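Local coordinates for protein cyclase (Uncultured organism, PDB 5IBZ) that belongs to the putative cyclase family, may have arylformamidase activity, and binds acetylphosphate, at residues N33-E38 / G197-I202; D163-R166 / S171-E174; D232-I237 / G269-D274. One frame throughout, in Å; residues are numbered along the deposited sequence.

Contact 1: residues N33-E38 / G197-I202; sequences NYITPE and GDILVI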
loop_
_atom_site.group_PDB
_atom_site.type_symbol
_atom_site.label_atom_id
_atom_site.label_comp_id
_atom_site.label_asym_id
_atom_site.label_seq_id
_atom_site.Cartn_x
_atom_site.Cartn_y
_atom_site.Cartn_z
ATOM N N ASN B 33 3.441 -27.857 17.780
ATOM C CA ASN B 33 3.847 -29.254 17.798
ATOM C C ASN B 33 2.899 -30.187 18.564
ATOM O O ASN B 33 2.994 -31.417 18.438
ATOM C CB ASN B 33 5.257 -29.363 18.369
ATOM C CG ASN B 33 6.298 -28.737 17.462
ATOM O OD1 ASN B 33 6.304 -28.948 16.244
ATOM N ND2 ASN B 33 7.170 -27.924 18.047
ATOM N N TYR B 34 1.979 -29.618 19.342
ATOM C CA TYR B 34 0.936 -30.401 19.985
ATOM C C TYR B 34 -0.113 -30.891 18.968
ATOM O O TYR B 34 -0.844 -31.827 19.268
ATOM C CB TYR B 34 0.227 -29.607 21.069
ATOM C CG TYR B 34 0.999 -29.312 22.334
ATOM C CD1 TYR B 34 1.693 -30.298 23.017
ATOM C CD2 TYR B 34 0.977 -28.032 22.881
ATOM C CE1 TYR B 34 2.364 -30.001 24.173
ATOM C CE2 TYR B 34 1.639 -27.729 24.043
ATOM C CZ TYR B 34 2.323 -28.709 24.696
ATOM O OH TYR B 34 2.977 -28.389 25.872
ATOM N N ILE B 35 -0.206 -30.258 17.793
ATOM C CA ILE B 35 -1.133 -30.735 16.782
ATOM C C ILE B 35 -0.424 -31.806 15.942
ATOM O O ILE B 35 0.475 -31.528 15.148
ATOM C CB ILE B 35 -1.663 -29.607 15.883
ATOM C CG1 ILE B 35 -2.265 -28.487 16.741
ATOM C CG2 ILE B 35 -2.665 -30.191 14.906
ATOM C CD1 ILE B 35 -2.789 -27.261 15.954
ATOM N N THR B 36 -0.871 -33.036 16.134
ATOM C CA THR B 36 -0.252 -34.213 15.546
ATOM C C THR B 36 -1.208 -34.812 14.536
ATOM O O THR B 36 -2.406 -34.527 14.573
ATOM C CB THR B 36 0.045 -35.266 16.608
ATOM O OG1 THR B 36 -1.193 -35.711 17.168
ATOM C CG2 THR B 36 0.939 -34.690 17.713
ATOM N N PRO B 37 -0.698 -35.674 13.645
ATOM C CA PRO B 37 -1.616 -36.327 12.709
ATOM C C PRO B 37 -2.773 -37.039 13.405
ATOM O O PRO B 37 -3.916 -36.931 12.968
ATOM C CB PRO B 37 -0.699 -37.314 11.961
ATOM C CG PRO B 37 0.628 -36.637 11.994
ATOM C CD PRO B 37 0.709 -35.964 13.340
ATOM N N GLU B 38 -2.518 -37.754 14.496
ATOM C CA GLU B 38 -3.616 -38.422 15.196
ATOM C C GLU B 38 -4.647 -37.440 15.747
ATOM O O GLU B 38 -5.847 -37.710 15.721
ATOM C CB GLU B 38 -3.090 -39.302 16.326
ATOM C CG GLU B 38 -4.073 -40.440 16.689
ATOM C CD GLU B 38 -4.257 -41.475 15.562
ATOM O OE1 GLU B 38 -3.274 -42.144 15.200
ATOM O OE2 GLU B 38 -5.382 -41.627 15.033
ATOM N N GLY B 197 -3.387 -30.340 22.084
ATOM C CA GLY B 197 -3.418 -29.912 20.700
ATOM C C GLY B 197 -4.595 -28.997 20.347
ATOM O O GLY B 197 -4.610 -28.404 19.277
ATOM N N ASP B 198 -5.582 -28.888 21.234
ATOM C CA ASP B 198 -6.756 -28.082 20.921
ATOM C C ASP B 198 -6.381 -26.625 20.701
ATOM O O ASP B 198 -5.429 -26.099 21.284
ATOM C CB ASP B 198 -7.805 -28.137 22.037
ATOM C CG ASP B 198 -8.594 -29.424 22.068
ATOM O OD1 ASP B 198 -8.459 -30.271 21.142
ATOM O OD2 ASP B 198 -9.373 -29.583 23.051
ATOM N N ILE B 199 -7.144 -25.979 19.833
ATOM C CA ILE B 199 -7.169 -24.540 19.735
ATOM C C ILE B 199 -8.386 -24.058 20.516
ATOM O O ILE B 199 -9.510 -24.443 20.201
ATOM C CB ILE B 199 -7.241 -24.101 18.276
ATOM C CG1 ILE B 199 -5.927 -24.469 17.575
ATOM C CG2 ILE B 199 -7.484 -22.603 18.163
ATOM C CD1 ILE B 199 -6.039 -24.565 16.091
ATOM N N LEU B 200 -8.165 -23.238 21.533
ATOM C CA LEU B 200 -9.228 -22.691 22.357
ATOM C C LEU B 200 -9.706 -21.370 21.791
ATOM O O LEU B 200 -8.917 -20.481 21.523
ATOM C CB LEU B 200 -8.733 -22.514 23.775
ATOM C CG LEU B 200 -9.791 -22.041 24.767
ATOM C CD1 LEU B 200 -10.833 -23.130 25.044
ATOM C CD2 LEU B 200 -9.125 -21.623 26.063
ATOM N N VAL B 201 -11.013 -21.257 21.614
ATOM C CA VAL B 201 -11.617 -20.079 21.030
ATOM C C VAL B 201 -12.560 -19.480 22.077
ATOM O O VAL B 201 -13.512 -20.148 22.515
ATOM C CB VAL B 201 -12.376 -20.448 19.726
ATOM C CG1 VAL B 201 -13.027 -19.268 19.142
ATOM C CG2 VAL B 201 -11.410 -21.097 18.714
ATOM N N ILE B 202 -12.263 -18.257 22.522
ATOM C CA ILE B 202 -12.950 -17.635 23.658
ATOM C C ILE B 202 -13.886 -16.527 23.218
ATOM O O ILE B 202 -13.436 -15.537 22.594
ATOM C CB ILE B 202 -11.938 -17.039 24.659
ATOM C CG1 ILE B 202 -10.917 -18.111 25.058
ATOM C CG2 ILE B 202 -12.650 -16.479 25.898
ATOM C CD1 ILE B 202 -9.781 -17.574 25.907
#
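Ile-35 sets its CG1 against the carbonyl oxygen of Gly-197, with CG1 3.5 Å from Gly-197 O. The contact joins the turn before helix 37-44 to the lead-in of strand 199-203, a parallel inner strand of the central mixed sheet between strands 158-163 and 244-247. With CG1 anti to its own carbonyl carbon and the chain extended beyond it (chi2 178°), Ile-35 reaches along the lead-in until its CD1 lies 4.2 Å from CD1 of Ile-199, an apolar meeting of methyls.

Tyr-34 approaches Gly-197 mainly with its backbone and CB, the latter 3.7 Å from Gly-197 CA. Its ring turns elsewhere, packing edge-to-face with Trp-23, and its OH is hydrogen-bonded to Lys-22 NZ. The closeness of the two backbones explains the glycine: a CB there would fall 2.7 Å from Tyr-34 O, and the positive phi of 91° already makes a side chain unfavourable.

Next along the turn, Thr-36 N-caps helix 37-44, its OG1 accepting from Arg-39 N. The side chain of the same arginine donates NH1 to Tyr-34 O, the oxygen that sits 3.5 Å from Gly-197 CA.

Contact 2: residues D163-R166 / S171-E174; sequences DIVR and SLPE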
loop_
_atom_site.group_PDB
_atom_site.type_symbol
_atom_site.label_atom_id
_atom_site.label_comp_id
_atom_site.label_asym_id
_atom_site.label_seq_id
_atom_site.Cartn_x
_atom_site.Cartn_y
_atom_site.Cartn_z
ATOM N N ASP B 163 -17.741 -20.229 25.697
ATOM C CA ASP B 163 -18.598 -19.057 25.598
ATOM C C ASP B 163 -18.686 -18.411 26.960
ATOM O O ASP B 163 -19.584 -18.676 27.745
ATOM C CB ASP B 163 -19.964 -19.440 25.065
ATOM C CG ASP B 163 -20.800 -18.233 24.666
ATOM O OD1 ASP B 163 -20.473 -17.102 25.087
ATOM O OD2 ASP B 163 -21.805 -18.448 23.940
ATOM N N ILE B 164 -17.724 -17.555 27.245
ATOM C CA ILE B 164 -17.669 -16.921 28.554
ATOM C C ILE B 164 -18.836 -15.945 28.724
ATOM O O ILE B 164 -19.388 -15.810 29.815
ATOM C CB ILE B 164 -16.318 -16.216 28.761
ATOM C CG1 ILE B 164 -15.166 -17.236 28.712
ATOM C CG2 ILE B 164 -16.300 -15.487 30.098
ATOM C CD1 ILE B 164 -15.155 -18.225 29.858
ATOM N N VAL B 165 -19.239 -15.288 27.638
ATOM C CA VAL B 165 -20.395 -14.385 27.675
ATOM C C VAL B 165 -21.626 -15.140 28.202
ATOM O O VAL B 165 -22.293 -14.680 29.139
ATOM C CB VAL B 165 -20.665 -13.755 26.273
ATOM C CG1 VAL B 165 -21.998 -13.049 26.225
ATOM C CG2 VAL B 165 -19.540 -12.778 25.903
ATOM N N ARG B 166 -21.928 -16.304 27.642
ATOM C CA ARG B 166 -23.123 -17.031 28.086
ATOM C C ARG B 166 -22.938 -17.616 29.489
ATOM O O ARG B 166 -23.891 -17.687 30.262
ATOM C CB ARG B 166 -23.499 -18.144 27.095
ATOM C CG ARG B 166 -24.350 -17.645 25.938
ATOM C CD ARG B 166 -24.815 -18.775 25.015
ATOM N NE ARG B 166 -25.758 -18.267 24.016
ATOM C CZ ARG B 166 -25.408 -17.670 22.876
ATOM N NH1 ARG B 166 -24.113 -17.526 22.552
ATOM N NH2 ARG B 166 -26.351 -17.224 22.043
ATOM N N SER B 171 -23.595 -11.450 29.150
ATOM C CA SER B 171 -22.772 -10.263 28.998
ATOM C C SER B 171 -21.577 -10.311 29.926
ATOM O O SER B 171 -21.571 -11.064 30.906
ATOM C CB SER B 171 -23.575 -8.998 29.276
ATOM O OG SER B 171 -24.117 -9.030 30.583
ATOM N N LEU B 172 -20.570 -9.505 29.586
ATOM C CA LEU B 172 -19.392 -9.277 30.427
ATOM C C LEU B 172 -19.207 -7.793 30.662
ATOM O O LEU B 172 -19.298 -7.006 29.710
ATOM C CB LEU B 172 -18.116 -9.832 29.771
ATOM C CG LEU B 172 -17.999 -11.324 29.500
ATOM C CD1 LEU B 172 -16.639 -11.608 28.855
ATOM C CD2 LEU B 172 -18.130 -12.084 30.764
ATOM N N PRO B 173 -18.945 -7.393 31.918
ATOM C CA PRO B 173 -18.671 -5.981 32.197
ATOM C C PRO B 173 -17.470 -5.468 31.432
ATOM O O PRO B 173 -16.552 -6.218 31.108
ATOM C CB PRO B 173 -18.378 -5.956 33.702
ATOM C CG PRO B 173 -18.935 -7.200 34.233
ATOM C CD PRO B 173 -18.868 -8.208 33.144
ATOM N N GLU B 174 -17.466 -4.164 31.186
ATOM C CA GLU B 174 -16.326 -3.520 30.549
ATOM C C GLU B 174 -15.064 -3.840 31.339
ATOM O O GLU B 174 -15.027 -3.682 32.564
ATOM C CB GLU B 174 -16.533 -2.000 30.455
ATOM C CG GLU B 174 -15.324 -1.261 29.894
ATOM C CD GLU B 174 -15.534 0.240 29.748
ATOM O OE1 GLU B 174 -16.685 0.708 29.826
ATOM O OE2 GLU B 174 -14.535 0.957 29.558
#
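Asp-163 OD1 is gripped twice, by Arg-166 N at 3.0 Å and by Arg-203 NH1 in a salt bridge. The first bond is an N-cap on the one-turn helix 164-167, made from above the carboxylate plane. Asp-163 OD2 is met nearly end-on by Arg-166 NH1 at 2.8 Å, and because the carboxylate lies at the edge of the guanidinium, nearly in its plane, this second salt bridge ties the cap to the first turn. The two ends of the carboxylate thus serve different donors and limit its rotation.

The other side of the turn faces the loop 171-174 through apolar groups. Ile-164 CG2 lies 3.9 Å from Leu-172 CD2, the side chains crossing at an oblique angle, while Val-165 CG2 comes within 4.2 Å of Leu-172 CG. A chi1 of -63°, which sets CG anti to the carbonyl carbon, swings the isobutyl group of Leu-172 toward both. Replacing it by an alanine would probably leave Ile-164 CG2 without its methyl partners and the loop more weakly held. Leu-172 also touches Thr-227. Val-165 bears on the start of the loop through its other branch, CG1 standing 3.7 Å from Ser-171 N.

Contact 3: residues D232-I237 / G269-D274; sequences DTVPWI and GNLLRD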
loop_
_atom_site.group_PDB
_atom_site.type_symbol
_atom_site.label_atom_id
_atom_site.label_comp_id
_atom_site.label_asym_id
_atom_site.label_seq_id
_atom_site.Cartn_x
_atom_site.Cartn_y
_atom_site.Cartn_z
ATOM N N ASP B 232 -3.786 -15.568 35.548
ATOM C CA ASP B 232 -3.883 -16.917 36.109
ATOM C C ASP B 232 -4.453 -17.918 35.102
ATOM O O ASP B 232 -4.576 -19.104 35.412
ATOM C CB ASP B 232 -4.673 -16.906 37.449
ATOM C CG ASP B 232 -6.177 -17.092 37.301
ATOM O OD1 ASP B 232 -6.751 -16.893 36.212
ATOM O OD2 ASP B 232 -6.794 -17.422 38.338
ATOM N N THR B 233 -4.719 -17.480 33.870
ATOM C CA THR B 233 -5.075 -18.427 32.819
ATOM C C THR B 233 -3.828 -19.074 32.191
ATOM O O THR B 233 -3.920 -20.107 31.537
ATOM C CB THR B 233 -5.921 -17.773 31.701
ATOM O OG1 THR B 233 -5.125 -16.840 30.955
ATOM C CG2 THR B 233 -7.175 -17.084 32.283
ATOM N N VAL B 234 -2.655 -18.485 32.410
ATOM C CA VAL B 234 -1.454 -18.932 31.703
ATOM C C VAL B 234 -0.998 -20.342 32.155
ATOM O O VAL B 234 -0.713 -21.199 31.302
ATOM C CB VAL B 234 -0.330 -17.888 31.845
ATOM C CG1 VAL B 234 0.988 -18.446 31.347
ATOM C CG2 VAL B 234 -0.674 -16.632 31.032
ATOM N N PRO B 235 -0.948 -20.605 33.469
ATOM C CA PRO B 235 -0.551 -21.972 33.822
ATOM C C PRO B 235 -1.566 -23.002 33.307
ATOM O O PRO B 235 -1.186 -24.118 32.939
ATOM C CB PRO B 235 -0.504 -21.941 35.345
ATOM C CG PRO B 235 -0.281 -20.507 35.705
ATOM C CD PRO B 235 -1.052 -19.735 34.648
ATOM N N TRP B 236 -2.841 -22.629 33.294
ATOM C CA TRP B 236 -3.888 -23.528 32.793
ATOM C C TRP B 236 -3.697 -23.820 31.299
ATOM O O TRP B 236 -3.791 -24.968 30.864
ATOM C CB TRP B 236 -5.261 -22.920 33.064
ATOM C CG TRP B 236 -6.420 -23.748 32.640
ATOM C CD1 TRP B 236 -6.947 -24.841 33.284
ATOM C CD2 TRP B 236 -7.211 -23.546 31.473
ATOM N NE1 TRP B 236 -8.034 -25.312 32.586
ATOM C CE2 TRP B 236 -8.209 -24.537 31.467
ATOM C CE3 TRP B 236 -7.179 -22.613 30.431
ATOM C CZ2 TRP B 236 -9.161 -24.624 30.458
ATOM C CZ3 TRP B 236 -8.123 -22.708 29.430
ATOM C CH2 TRP B 236 -9.096 -23.701 29.449
ATOM N N ILE B 237 -3.439 -22.782 30.522
ATOM C CA ILE B 237 -3.168 -22.945 29.102
ATOM C C ILE B 237 -2.003 -23.898 28.893
ATOM O O ILE B 237 -2.038 -24.757 28.005
ATOM C CB ILE B 237 -2.895 -21.564 28.449
ATOM C CG1 ILE B 237 -4.207 -20.783 28.349
ATOM C CG2 ILE B 237 -2.304 -21.744 27.068
ATOM C CD1 ILE B 237 -4.044 -19.295 28.121
ATOM N N GLY B 269 3.538 -11.869 26.808
ATOM C CA GLY B 269 4.902 -12.306 27.019
ATOM C C GLY B 269 4.974 -13.766 27.392
ATOM O O GLY B 269 5.775 -14.530 26.834
ATOM N N ASN B 270 4.154 -14.176 28.356
ATOM C CA ASN B 270 4.194 -15.557 28.816
ATOM C C ASN B 270 3.739 -16.515 27.711
ATOM O O ASN B 270 4.353 -17.555 27.515
ATOM C CB ASN B 270 3.320 -15.757 30.059
ATOM C CG ASN B 270 3.896 -15.106 31.317
ATOM O OD1 ASN B 270 3.147 -14.707 32.203
ATOM N ND2 ASN B 270 5.208 -15.023 31.409
ATOM N N LEU B 271 2.663 -16.186 26.988
ATOM C CA LEU B 271 2.209 -17.116 25.963
ATOM C C LEU B 271 3.185 -17.212 24.798
ATOM O O LEU B 271 3.606 -18.303 24.414
ATOM C CB LEU B 271 0.836 -16.729 25.433
ATOM C CG LEU B 271 -0.316 -16.907 26.421
ATOM C CD1 LEU B 271 -1.638 -16.591 25.711
ATOM C CD2 LEU B 271 -0.370 -18.271 27.070
ATOM N N LEU B 272 3.557 -16.074 24.223
ATOM C CA LEU B 272 4.390 -16.111 23.018
ATOM C C LEU B 272 5.822 -16.546 23.286
ATOM O O LEU B 272 6.312 -17.478 22.656
ATOM C CB LEU B 272 4.389 -14.741 22.349
ATOM C CG LEU B 272 3.001 -14.333 21.815
ATOM C CD1 LEU B 272 3.033 -12.886 21.385
ATOM C CD2 LEU B 272 2.492 -15.205 20.685
ATOM N N ARG B 273 6.480 -15.884 24.229
ATOM C CA ARG B 273 7.870 -16.202 24.542
ATOM C C ARG B 273 8.056 -17.451 25.393
ATOM O O ARG B 273 8.873 -18.304 25.056
ATOM C CB ARG B 273 8.540 -15.024 25.246
ATOM C CG ARG B 273 9.953 -15.318 25.692
ATOM C CD ARG B 273 10.444 -14.230 26.573
ATOM N NE ARG B 273 11.859 -14.320 26.867
ATOM C CZ ARG B 273 12.392 -14.904 27.929
ATOM N NH1 ARG B 273 11.627 -15.538 28.813
ATOM N NH2 ARG B 273 13.712 -14.874 28.106
ATOM N N ASP B 274 7.352 -17.550 26.514
ATOM C CA ASP B 274 7.661 -18.618 27.445
ATOM C C ASP B 274 7.060 -19.959 26.984
ATOM O O ASP B 274 7.748 -20.986 27.029
ATOM C CB ASP B 274 7.174 -18.247 28.851
ATOM C CG ASP B 274 7.890 -17.030 29.421
ATOM O OD1 ASP B 274 9.067 -16.831 29.088
ATOM O OD2 ASP B 274 7.276 -16.275 30.204
#
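Val-234, in the first turn of helix 233-239, starts the contact by splitting its two methyls between neighbours on helix 266-275. CG1, placed anti to the backbone N (chi1 169°), lies 3.8 Å from Asn-270 CB, and the two side chains cross at about a right angle. CG2 is turned to Leu-271, where it comes 4.3 Å from CD2. One helical turn on, Ile-237 reaches that same Leu-271 CD2 with both CD1 and CG2, each 4.0 Å away, so a single leucine methyl is shared by Val-234 and Ile-237.

Asn-270 meets Val-234 with CB, while its amide is engaged elsewhere: ND2 donates to Asp-274 OD2 at 2.7 Å, the acceptor close to the amide plane, and OD1 accepts from His-12 N. Asp-274 OD1 in turn takes Arg-273 NH1 at 2.9 Å in a salt bridge.

The axes of the two short segments approach to 10.4 Å with N-to-C directions 36° apart, so they run broadly the same way but clearly inclined. Val-234 further packs on Val-267 and Leu-275 of helix 266-275, Leu-271 rests on Ile-279 of strand 278-281, and Trp-236 extends the packing from helix 233-239 to Glu-184 and Leu-187 of helix 180-190.

From the N terminus, residues 33-38 wait 158 residues before contact 1 closes their loop at 197-202, binding the turn before helix 37-44 to the central sheet. Contact 2 is nested within this loop and closes a far shorter one of four residues, folding 171-174 back on the turn after strand 158-163. Contact 3 follows in series, spanning 31 residues to pair helices 233-239 and 266-275. Strand 199-203 joins all three: Ile-202 CG2 packs 3.8 Å from Ile-164 CG1 of contact 2, and Leu-200 CD2 lies 3.7 Å from Trp-236 CZ3 of contact 3. Contacts 2 and 3 do not touch, their nearest atoms about 8 Å apart.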